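Local coordinates for protein acyl-coenzyme A oxidase 1 (Yarrowia lipolytica, PDB 5Y9D) that uses FAD and molecular oxygen to oxidise acyl-CoAs to trans-2-enoyl-CoAs, releasing hydrogen peroxide in peroxisomal fatty acid beta-oxidation, at residues 112-117 against 123-128; 530-535 against 612-617; 42-47 against 644-649. All blocks are in the same frame, centred on the assembly; numbering follows the deposited sequence.

How the contacts relate
Contact 1 is local: it pairs helix 107-118 with the start of helix 122-142, near the FAD site. Contact 2 comes later in the chain and joins helix 519-544 to the end of helix 608-613 at the surface of the C-terminal acyl-CoA oxidase region. Contact 3 brings residues 42-47 onto residues 644-649, so the loop it closes encloses both other contacts. Centres of contacts 1 and 3 lie about 23 Å apart; contact 2 is about 40 Å from contact 1 and about 37 Å from contact 3, centre to centre. Contact 3 thus ties the N-terminal region to the C-terminal helical one; contacts 2 and 3 lie away from the annotated sites.

Contact 1. Residues 112-117 against 123-128; sequences WRAQLH and STRTRL
Arg125 lays its long side chain against the backbone of Ala114 and Gln115, and this is the closely packed part of the contact. Arg125 CG comes within 3.4 Å of Ala114 O, and that same oxygen lies over one face of the guanidinium, displaced toward the rim. Arg125 NH1 is 3.8 Å from Gln115 CA. No N-H is aimed at the carbonyl: this is flat packing of an arginine on a helix backbone, and the charged end forms a salt bridge with Asp318 through NH1. CG stands anti to the backbone N (chi1 -171°), and a bend at chi2 then runs the chain back toward the N-terminal end of residues 112-117. Gln115 travels beside it in the same direction, Gln115 CG lying 4.0 Å from Arg125 NH2, while its amide NE2 bonds to Ser314. An arginine suits this place because its aliphatic part can pack while its end reaches an acid on a third helix.

The other parts are slacker. The side chain of Ala114, small and partly exposed, contributes just a methyl, its CB 4.1 Å from Arg125 NH2. His117 and Thr124 cross at about a right angle and merely brush, with His117 NE2 3.8 Å from Thr124 CB. The hydroxyl of Thr124 is bonded to Asp121, so its carbon side is what meets the imidazole.

With axes 9.3 Å apart and directions 150° apart, the two helices form an antiparallel hairpin with a short connection. Helix 84-98 packs against His117 and Thr124, and helix 306-334 receives Gln115 and Arg125. The side chain of Arg125 lies about 8 Å from that of Glu464, probably the proton acceptor. The hairpin is thereby set among the helices beside the active site.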
loop_
_atom_site.group_PDB
_atom_site.type_symbol
_atom_site.label_atom_id
_atom_site.label_comp_id
_atom_site.label_asym_id
_atom_site.label_seq_id
_atom_site.Cartn_x
_atom_site.Cartn_y
_atom_site.Cartn_z
ATOM N N TRP A 112 -21.014 11.367 -11.801
ATOM C CA TRP A 112 -21.442 10.917 -10.485
ATOM C C TRP A 112 -21.820 9.463 -10.473
ATOM O O TRP A 112 -21.514 8.748 -9.556
ATOM C CB TRP A 112 -22.572 11.788 -9.943
ATOM C CG TRP A 112 -22.114 13.184 -9.503
ATOM C CD1 TRP A 112 -20.812 13.667 -9.437
ATOM C CD2 TRP A 112 -22.942 14.233 -9.020
ATOM N NE1 TRP A 112 -20.805 14.952 -8.962
ATOM C CE2 TRP A 112 -22.096 15.329 -8.705
ATOM C CE3 TRP A 112 -24.316 14.379 -8.865
ATOM C CZ2 TRP A 112 -22.595 16.546 -8.230
ATOM C CZ3 TRP A 112 -24.812 15.597 -8.386
ATOM C CH2 TRP A 112 -23.955 16.653 -8.066
ATOM N N ARG A 113 -22.458 8.989 -11.509
ATOM C CA ARG A 113 -22.816 7.571 -11.523
ATOM C C ARG A 113 -21.582 6.686 -11.556
ATOM O O ARG A 113 -21.528 5.639 -10.917
ATOM C CB ARG A 113 -23.695 7.299 -12.710
ATOM C CG ARG A 113 -24.372 5.972 -12.684
ATOM C CD ARG A 113 -25.111 5.802 -13.988
ATOM N NE ARG A 113 -26.076 6.877 -14.189
ATOM C CZ ARG A 113 -27.191 7.010 -13.481
ATOM N NH1 ARG A 113 -27.480 6.156 -12.526
ATOM N NH2 ARG A 113 -28.029 8.001 -13.724
ATOM N N ALA A 114 -20.582 7.126 -12.283
ATOM C CA ALA A 114 -19.295 6.421 -12.332
ATOM C C ALA A 114 -18.516 6.511 -10.988
ATOM O O ALA A 114 -18.068 5.499 -10.444
ATOM C CB ALA A 114 -18.466 6.944 -13.509
ATOM N N GLN A 115 -18.414 7.700 -10.423
ATOM C CA GLN A 115 -17.741 7.882 -9.136
ATOM C C GLN A 115 -18.380 7.074 -8.008
ATOM O O GLN A 115 -17.689 6.333 -7.301
ATOM C CB GLN A 115 -17.696 9.370 -8.769
ATOM C CG GLN A 115 -16.780 10.167 -9.666
ATOM C CD GLN A 115 -17.055 11.659 -9.675
ATOM O OE1 GLN A 115 -17.807 12.209 -8.844
ATOM N NE2 GLN A 115 -16.406 12.335 -10.603
ATOM N N LEU A 116 -19.699 7.179 -7.869
ATOM C CA LEU A 116 -20.415 6.472 -6.805
ATOM C C LEU A 116 -20.316 4.948 -6.931
ATOM O O LEU A 116 -20.172 4.225 -5.934
ATOM C CB LEU A 116 -21.868 6.883 -6.781
ATOM C CG LEU A 116 -22.127 8.372 -6.567
ATOM C CD1 LEU A 116 -23.513 8.754 -7.081
ATOM C CD2 LEU A 116 -21.985 8.740 -5.105
ATOM N N HIS A 117 -20.386 4.446 -8.159
ATOM C CA HIS A 117 -20.308 3.007 -8.385
ATOM C C HIS A 117 -18.892 2.478 -8.174
ATOM O O HIS A 117 -18.709 1.332 -7.767
ATOM C CB HIS A 117 -20.809 2.709 -9.778
ATOM C CG HIS A 117 -20.877 1.259 -10.100
ATOM N ND1 HIS A 117 -21.132 0.296 -9.151
ATOM C CD2 HIS A 117 -20.721 0.606 -11.267
ATOM C CE1 HIS A 117 -21.133 -0.894 -9.719
ATOM N NE2 HIS A 117 -20.878 -0.733 -11.002
ATOM N N SER A 123 -13.787 -2.509 -11.202
ATOM C CA SER A 123 -13.611 -3.159 -12.493
ATOM C C SER A 123 -14.671 -2.661 -13.529
ATOM O O SER A 123 -14.327 -2.290 -14.654
ATOM C CB SER A 123 -13.610 -4.683 -12.334
ATOM O OG SER A 123 -12.406 -5.165 -11.704
ATOM N N THR A 124 -15.944 -2.602 -13.136
ATOM C CA THR A 124 -17.005 -2.169 -14.063
ATOM C C THR A 124 -16.857 -0.679 -14.360
ATOM O O THR A 124 -17.138 -0.202 -15.460
ATOM C CB THR A 124 -18.403 -2.343 -13.463
ATOM O OG1 THR A 124 -18.648 -3.714 -13.148
ATOM C CG2 THR A 124 -19.464 -1.830 -14.441
ATOM N N ARG A 125 -16.450 0.069 -13.356
ATOM C CA ARG A 125 -16.267 1.462 -13.564
ATOM C C ARG A 125 -15.233 1.662 -14.683
ATOM O O ARG A 125 -15.510 2.313 -15.662
ATOM C CB ARG A 125 -15.867 2.117 -12.246
ATOM C CG ARG A 125 -15.845 3.622 -12.289
ATOM C CD ARG A 125 -14.442 4.149 -12.577
ATOM N NE ARG A 125 -14.513 5.590 -12.794
ATOM C CZ ARG A 125 -14.616 6.493 -11.829
ATOM N NH1 ARG A 125 -14.656 6.108 -10.575
ATOM N NH2 ARG A 125 -14.685 7.786 -12.136
ATOM N N THR A 126 -14.079 1.012 -14.591
ATOM C CA THR A 126 -13.059 1.165 -15.616
ATOM C C THR A 126 -13.499 0.634 -16.987
ATOM O O THR A 126 -13.231 1.272 -18.039
ATOM C CB THR A 126 -11.794 0.443 -15.195
ATOM O OG1 THR A 126 -11.375 0.967 -13.947
ATOM C CG2 THR A 126 -10.678 0.638 -16.205
ATOM N N ARG A 127 -14.165 -0.529 -16.972
ATOM C CA ARG A 127 -14.519 -1.203 -18.212
ATOM C C ARG A 127 -15.586 -0.420 -18.985
ATOM O O ARG A 127 -15.663 -0.463 -20.201
ATOM C CB ARG A 127 -14.974 -2.638 -17.957
ATOM C CG ARG A 127 -15.088 -3.464 -19.237
ATOM C CD ARG A 127 -14.608 -4.868 -19.003
ATOM N NE ARG A 127 -14.864 -5.754 -20.123
ATOM C CZ ARG A 127 -15.104 -7.064 -20.017
ATOM N NH1 ARG A 127 -15.149 -7.680 -18.827
ATOM N NH2 ARG A 127 -15.302 -7.773 -21.120
ATOM N N LEU A 128 -16.399 0.313 -18.275
ATOM C CA LEU A 128 -17.337 1.186 -18.922
ATOM C C LEU A 128 -16.618 2.449 -19.378
ATOM O O LEU A 128 -16.859 3.005 -20.440
ATOM C CB LEU A 128 -18.427 1.537 -17.925
ATOM C CG LEU A 128 -19.558 2.398 -18.438
ATOM C CD1 LEU A 128 -20.154 1.789 -19.685
ATOM C CD2 LEU A 128 -20.594 2.511 -17.337
#

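Contact 2. Residues 530-535 against 612-617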
loop_
_atom_site.group_PDB
_atom_site.type_symbol
_atom_site.label_atom_id
_atom_site.label_comp_id
_atom_site.label_asym_id
_atom_site.label_seq_id
_atom_site.Cartn_x
_atom_site.Cartn_y
_atom_site.Cartn_z
ATOM N N SER A 530 4.545 27.763 0.640
ATOM C CA SER A 530 4.481 27.474 -0.798
ATOM C C SER A 530 5.183 28.558 -1.628
ATOM O O SER A 530 6.049 28.249 -2.445
ATOM C CB SER A 530 3.041 27.297 -1.272
ATOM O OG SER A 530 3.000 26.995 -2.664
ATOM N N ARG A 531 4.809 29.814 -1.421
ATOM C CA ARG A 531 5.349 30.934 -2.236
ATOM C C ARG A 531 6.873 30.970 -2.239
ATOM O O ARG A 531 7.508 31.138 -3.282
ATOM C CB ARG A 531 4.799 32.270 -1.726
ATOM C CG ARG A 531 5.620 33.524 -2.030
ATOM C CD ARG A 531 5.254 34.604 -1.023
ATOM N NE ARG A 531 3.791 34.692 -0.941
ATOM C CZ ARG A 531 3.053 34.687 0.168
ATOM N NH1 ARG A 531 3.602 34.647 1.383
ATOM N NH2 ARG A 531 1.731 34.766 0.052
ATOM N N ASN A 532 7.445 30.814 -1.058
ATOM C CA ASN A 532 8.887 30.848 -0.886
ATOM C C ASN A 532 9.603 29.703 -1.619
ATOM O O ASN A 532 10.602 29.933 -2.283
ATOM C CB ASN A 532 9.239 30.815 0.608
ATOM C CG ASN A 532 8.901 32.108 1.337
ATOM O OD1 ASN A 532 8.329 33.067 0.777
ATOM N ND2 ASN A 532 9.248 32.135 2.610
ATOM N N ASN A 533 9.107 28.473 -1.483
ATOM C CA ASN A 533 9.630 27.359 -2.297
ATOM C C ASN A 533 9.505 27.624 -3.792
ATOM O O ASN A 533 10.460 27.387 -4.540
ATOM C CB ASN A 533 8.953 26.042 -1.967
ATOM C CG ASN A 533 9.482 25.429 -0.688
ATOM O OD1 ASN A 533 9.248 25.948 0.417
ATOM N ND2 ASN A 533 10.191 24.313 -0.823
ATOM N N ILE A 534 8.355 28.125 -4.228
ATOM C CA ILE A 534 8.180 28.377 -5.653
ATOM C C ILE A 534 9.132 29.464 -6.107
ATOM O O ILE A 534 9.760 29.315 -7.159
ATOM C CB ILE A 534 6.767 28.849 -6.012
ATOM C CG1 ILE A 534 5.768 27.724 -5.828
ATOM C CG2 ILE A 534 6.717 29.325 -7.459
ATOM C CD1 ILE A 534 4.384 28.208 -5.463
ATOM N N LEU A 535 9.208 30.559 -5.329
ATOM C CA LEU A 535 10.043 31.722 -5.692
ATOM C C LEU A 535 11.515 31.370 -5.689
ATOM O O LEU A 535 12.253 31.837 -6.540
ATOM C CB LEU A 535 9.748 32.962 -4.812
ATOM C CG LEU A 535 8.428 33.716 -5.154
ATOM C CD1 LEU A 535 8.143 34.943 -4.300
ATOM C CD2 LEU A 535 8.373 34.122 -6.597
ATOM N N LEU A 612 10.067 25.275 9.756
ATOM C CA LEU A 612 11.230 25.738 10.534
ATOM C C LEU A 612 12.376 26.124 9.617
ATOM O O LEU A 612 13.205 26.973 9.964
ATOM C CB LEU A 612 11.729 24.647 11.487
ATOM C CG LEU A 612 11.171 24.587 12.916
ATOM C CD1 LEU A 612 9.685 24.871 12.969
ATOM C CD2 LEU A 612 11.473 23.230 13.544
ATOM N N ARG A 613 12.449 25.466 8.458
ATOM C CA ARG A 613 13.452 25.802 7.446
ATOM C C ARG A 613 13.227 27.263 7.144
ATOM O O ARG A 613 14.164 28.054 7.117
ATOM C CB ARG A 613 13.272 24.955 6.159
ATOM C CG ARG A 613 14.526 24.222 5.659
ATOM C CD ARG A 613 15.461 25.113 4.845
ATOM N NE ARG A 613 14.976 25.313 3.482
ATOM C CZ ARG A 613 15.561 26.092 2.570
ATOM N NH1 ARG A 613 15.036 26.198 1.355
ATOM N NH2 ARG A 613 16.667 26.770 2.855
ATOM N N GLU A 614 11.952 27.610 6.983
ATOM C CA GLU A 614 11.535 28.895 6.447
ATOM C C GLU A 614 11.303 29.989 7.482
ATOM O O GLU A 614 10.803 31.065 7.124
ATOM C CB GLU A 614 10.247 28.688 5.622
ATOM C CG GLU A 614 10.455 27.873 4.355
ATOM C CD GLU A 614 11.465 28.531 3.443
ATOM O OE1 GLU A 614 11.243 29.707 3.078
ATOM O OE2 GLU A 614 12.490 27.890 3.132
ATOM N N ASN A 615 11.640 29.723 8.747
ATOM C CA ASN A 615 11.404 30.691 9.827
ATOM C C ASN A 615 9.940 31.185 9.851
ATOM O O ASN A 615 9.668 32.389 9.790
ATOM C CB ASN A 615 12.378 31.882 9.698
ATOM C CG ASN A 615 12.360 32.790 10.910
ATOM O OD1 ASN A 615 11.986 33.970 10.837
ATOM N ND2 ASN A 615 12.755 32.235 12.045
ATOM N N ILE A 616 9.005 30.237 9.907
ATOM C CA ILE A 616 7.569 30.532 10.018
ATOM C C ILE A 616 7.097 30.231 11.445
ATOM O O ILE A 616 6.307 30.976 12.033
ATOM C CB ILE A 616 6.763 29.693 8.995
ATOM C CG1 ILE A 616 7.016 30.218 7.561
ATOM C CG2 ILE A 616 5.272 29.686 9.328
ATOM C CD1 ILE A 616 6.942 29.166 6.469
ATOM N N LEU A 617 7.590 29.113 11.967
ATOM C CA LEU A 617 7.344 28.667 13.321
ATOM C C LEU A 617 8.681 28.561 14.029
ATOM O O LEU A 617 9.712 28.420 13.390
ATOM C CB LEU A 617 6.725 27.277 13.291
ATOM C CG LEU A 617 5.388 27.160 12.561
ATOM C CD1 LEU A 617 4.987 25.692 12.468
ATOM C CD2 LEU A 617 4.310 27.997 13.248
#
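Asn532 and Glu614 carry this small surface contact between helix 519-544 and the turn that follows helix 608-613. Starting at CB, the asparagine already lies beside the carboxylate: Asn532 CB is 3.4 Å from Glu614 OE1. Asn532 CG is 3.8 Å from Glu614 OE1; a chi1 of -71° places it beside the backbone N, and the two side chains run past each other in opposite directions. At the tip, Asn532 ND2 donates to Glu614 OE1 over 3.2 Å with an N-H...O angle of 154°. The acceptor lies close to the amide plane, and the N-H meets the oxygen nearly end-on to its C-O bond. This is the one bond between the pair, and the amide and carboxylate planes are steeply turned, 69° apart.

Glu614 bends at chi2 as its carboxylate swings toward the asparagine. The second oxygen, Glu614 OE2, lies over one face of the neighbouring Arg613 guanidinium, 3.5 Å from Arg613 NH1; the attraction there is of charge alone, no N-H pointing at the oxygen. Were Asn532 an alanine, Glu614 OE1 would probably lose its N-H donor, and the carboxylate would be tied to Arg613 by charge alone. Arg613 also makes a salt bridge through NH2 to Asp623 of the second subunit. The backbone turns here in a Schellman motif with Asn615, at positive phi, as C-prime residue and Ile616 N bonded to Phe611 O.

Asparagine fits because it supplies an uncharged donor on a short stem, and glutamate because it can serve two neighbours with its two oxygens. The carboxylate is shared between a neutral amide and a guanidinium, which suggests a modest, partly solvent-screened polar tie, not a buried anchor.

Contact 3. Residues 42-47 against 644-649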
loop_
_atom_site.group_PDB
_atom_site.type_symbol
_atom_site.label_atom_id
_atom_site.label_comp_id
_atom_site.label_asym_id
_atom_site.label_seq_id
_atom_site.Cartn_x
_atom_site.Cartn_y
_atom_site.Cartn_z
ATOM N N PHE A 42 -25.686 17.555 15.736
ATOM C CA PHE A 42 -26.233 18.198 14.531
ATOM C C PHE A 42 -27.126 17.230 13.715
ATOM O O PHE A 42 -27.140 16.031 13.944
ATOM C CB PHE A 42 -25.068 18.742 13.664
ATOM C CG PHE A 42 -24.023 17.701 13.305
ATOM C CD1 PHE A 42 -24.220 16.829 12.244
ATOM C CD2 PHE A 42 -22.864 17.583 14.036
ATOM C CE1 PHE A 42 -23.279 15.858 11.941
ATOM C CE2 PHE A 42 -21.917 16.630 13.721
ATOM C CZ PHE A 42 -22.130 15.751 12.684
ATOM N N THR A 43 -27.887 17.757 12.778
ATOM C CA THR A 43 -28.635 16.939 11.838
ATOM C C THR A 43 -27.713 16.428 10.723
ATOM O O THR A 43 -27.172 17.223 9.934
ATOM C CB THR A 43 -29.759 17.755 11.204
ATOM O OG1 THR A 43 -30.641 18.214 12.243
ATOM C CG2 THR A 43 -30.540 16.919 10.158
ATOM N N VAL A 44 -27.541 15.108 10.656
ATOM C CA VAL A 44 -26.575 14.497 9.736
ATOM C C VAL A 44 -26.729 15.020 8.313
ATOM O O VAL A 44 -25.763 15.323 7.659
ATOM C CB VAL A 44 -26.690 12.954 9.706
ATOM C CG1 VAL A 44 -25.902 12.374 8.547
ATOM C CG2 VAL A 44 -26.198 12.361 11.008
ATOM N N ARG A 45 -27.954 15.140 7.847
ATOM C CA ARG A 45 -28.196 15.538 6.469
ATOM C C ARG A 45 -27.750 16.957 6.178
ATOM O O ARG A 45 -27.554 17.293 5.016
ATOM C CB ARG A 45 -29.660 15.373 6.128
ATOM C CG ARG A 45 -29.934 15.317 4.656
ATOM C CD ARG A 45 -31.422 15.302 4.416
ATOM N NE ARG A 45 -31.760 15.205 2.991
ATOM C CZ ARG A 45 -31.691 14.088 2.256
ATOM N NH1 ARG A 45 -31.219 12.944 2.758
ATOM N NH2 ARG A 45 -32.065 14.123 0.996
ATOM N N ASP A 46 -27.585 17.809 7.198
ATOM C CA ASP A 46 -27.064 19.141 6.928
ATOM C C ASP A 46 -25.574 19.025 6.497
ATOM O O ASP A 46 -25.152 19.686 5.553
ATOM C CB ASP A 46 -27.232 20.092 8.122
ATOM C CG ASP A 46 -28.692 20.513 8.385
ATOM O OD1 ASP A 46 -29.544 20.545 7.471
ATOM O OD2 ASP A 46 -28.981 20.859 9.541
ATOM N N VAL A 47 -24.786 18.190 7.174
ATOM C CA VAL A 47 -23.398 17.950 6.754
ATOM C C VAL A 47 -23.344 17.261 5.381
ATOM O O VAL A 47 -22.520 17.617 4.556
ATOM C CB VAL A 47 -22.582 17.105 7.756
ATOM C CG1 VAL A 47 -21.118 17.076 7.342
ATOM C CG2 VAL A 47 -22.690 17.678 9.155
ATOM N N THR A 644 -19.055 10.626 9.686
ATOM C CA THR A 644 -19.073 9.426 8.899
ATOM C C THR A 644 -20.480 9.125 8.392
ATOM O O THR A 644 -20.644 8.680 7.282
ATOM C CB THR A 644 -18.397 8.257 9.635
ATOM O OG1 THR A 644 -18.874 8.175 10.974
ATOM C CG2 THR A 644 -16.932 8.500 9.701
ATOM N N ASP A 645 -21.487 9.369 9.221
ATOM C CA ASP A 645 -22.882 9.162 8.860
ATOM C C ASP A 645 -23.220 10.126 7.743
ATOM O O ASP A 645 -24.010 9.847 6.862
ATOM C CB ASP A 645 -23.797 9.378 10.067
ATOM C CG ASP A 645 -23.964 8.127 10.922
ATOM O OD1 ASP A 645 -23.535 7.043 10.513
ATOM O OD2 ASP A 645 -24.525 8.232 12.018
ATOM N N ALA A 646 -22.594 11.285 7.850
ATOM C CA ALA A 646 -22.734 12.447 6.993
ATOM C C ALA A 646 -22.304 12.136 5.587
ATOM O O ALA A 646 -22.765 12.771 4.651
ATOM C CB ALA A 646 -21.924 13.600 7.539
ATOM N N PHE A 647 -21.435 11.146 5.434
ATOM C CA PHE A 647 -21.160 10.684 4.051
ATOM C C PHE A 647 -22.388 10.195 3.224
ATOM O O PHE A 647 -22.417 10.375 2.023
ATOM C CB PHE A 647 -20.034 9.660 4.008
ATOM C CG PHE A 647 -18.726 10.208 4.436
ATOM C CD1 PHE A 647 -18.355 11.469 4.060
ATOM C CD2 PHE A 647 -17.884 9.477 5.233
ATOM C CE1 PHE A 647 -17.157 11.995 4.457
ATOM C CE2 PHE A 647 -16.685 9.994 5.639
ATOM C CZ PHE A 647 -16.320 11.255 5.251
ATOM N N GLY A 648 -23.358 9.550 3.857
ATOM C CA GLY A 648 -24.621 9.173 3.286
ATOM C C GLY A 648 -24.625 7.785 2.696
ATOM O O GLY A 648 -25.521 7.470 1.944
ATOM N N LEU A 649 -23.637 6.962 3.046
ATOM C CA LEU A 649 -23.505 5.589 2.534
ATOM C C LEU A 649 -24.398 4.515 3.164
ATOM O O LEU A 649 -24.342 4.280 4.357
ATOM C CB LEU A 649 -22.072 5.123 2.680
ATOM C CG LEU A 649 -21.107 6.018 1.911
ATOM C CD1 LEU A 649 -19.711 5.458 1.969
ATOM C CD2 LEU A 649 -21.589 6.156 0.475
#
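Val44 drives one branch into the backbone of Asp645 and Ala646. Val44 CG1, set anti to the backbone N by a chi1 of 168°, ends 3.5 Å from Ala646 CA and 3.6 Å from Asp645 O, so a methyl group rests on the peptide atoms. The other branch goes to the aliphatic part of the aspartate, with Val44 CG2 3.9 Å from Asp645 CB; the two side chains meet at a slant. The carboxylate of Asp645 is engaged by Arg37 and Arg332 in salt bridges, while its CB meets the valine.

One turn further on, Val47 also points at residues 644-649. Val47 CB and Val47 CG1 both lie 3.6 Å from Ala646 CB, so the alanine methyl is flanked by one side of the valine. Ala646 thus meets both valines: its backbone side faces Val44 and its methyl faces Val47. Alanine suits the site because its small side chain lets the backbones come near, Val44 CA and Ala646 CA being 5.1 Å apart. Beta-branched valines suit the opposite side, since each presents a broad, stubby apolar surface close to the helix.

A polar link runs alongside these apolar contacts: Ala646 O is hydrogen-bonded to Thr48 OG1, on the same helix as the two valines. Tyr369 of helix 355-391 covers the apolar patch, packing on Val47 and Ala646.

An alanine set between two valines therefore joins the first turn of helix 44-52, in the N-terminal acyl-CoA oxidase region, to helix 640-646, in the C-terminal helical region that distinguishes acyl-CoA oxidases from the shorter acyl-CoA dehydrogenases.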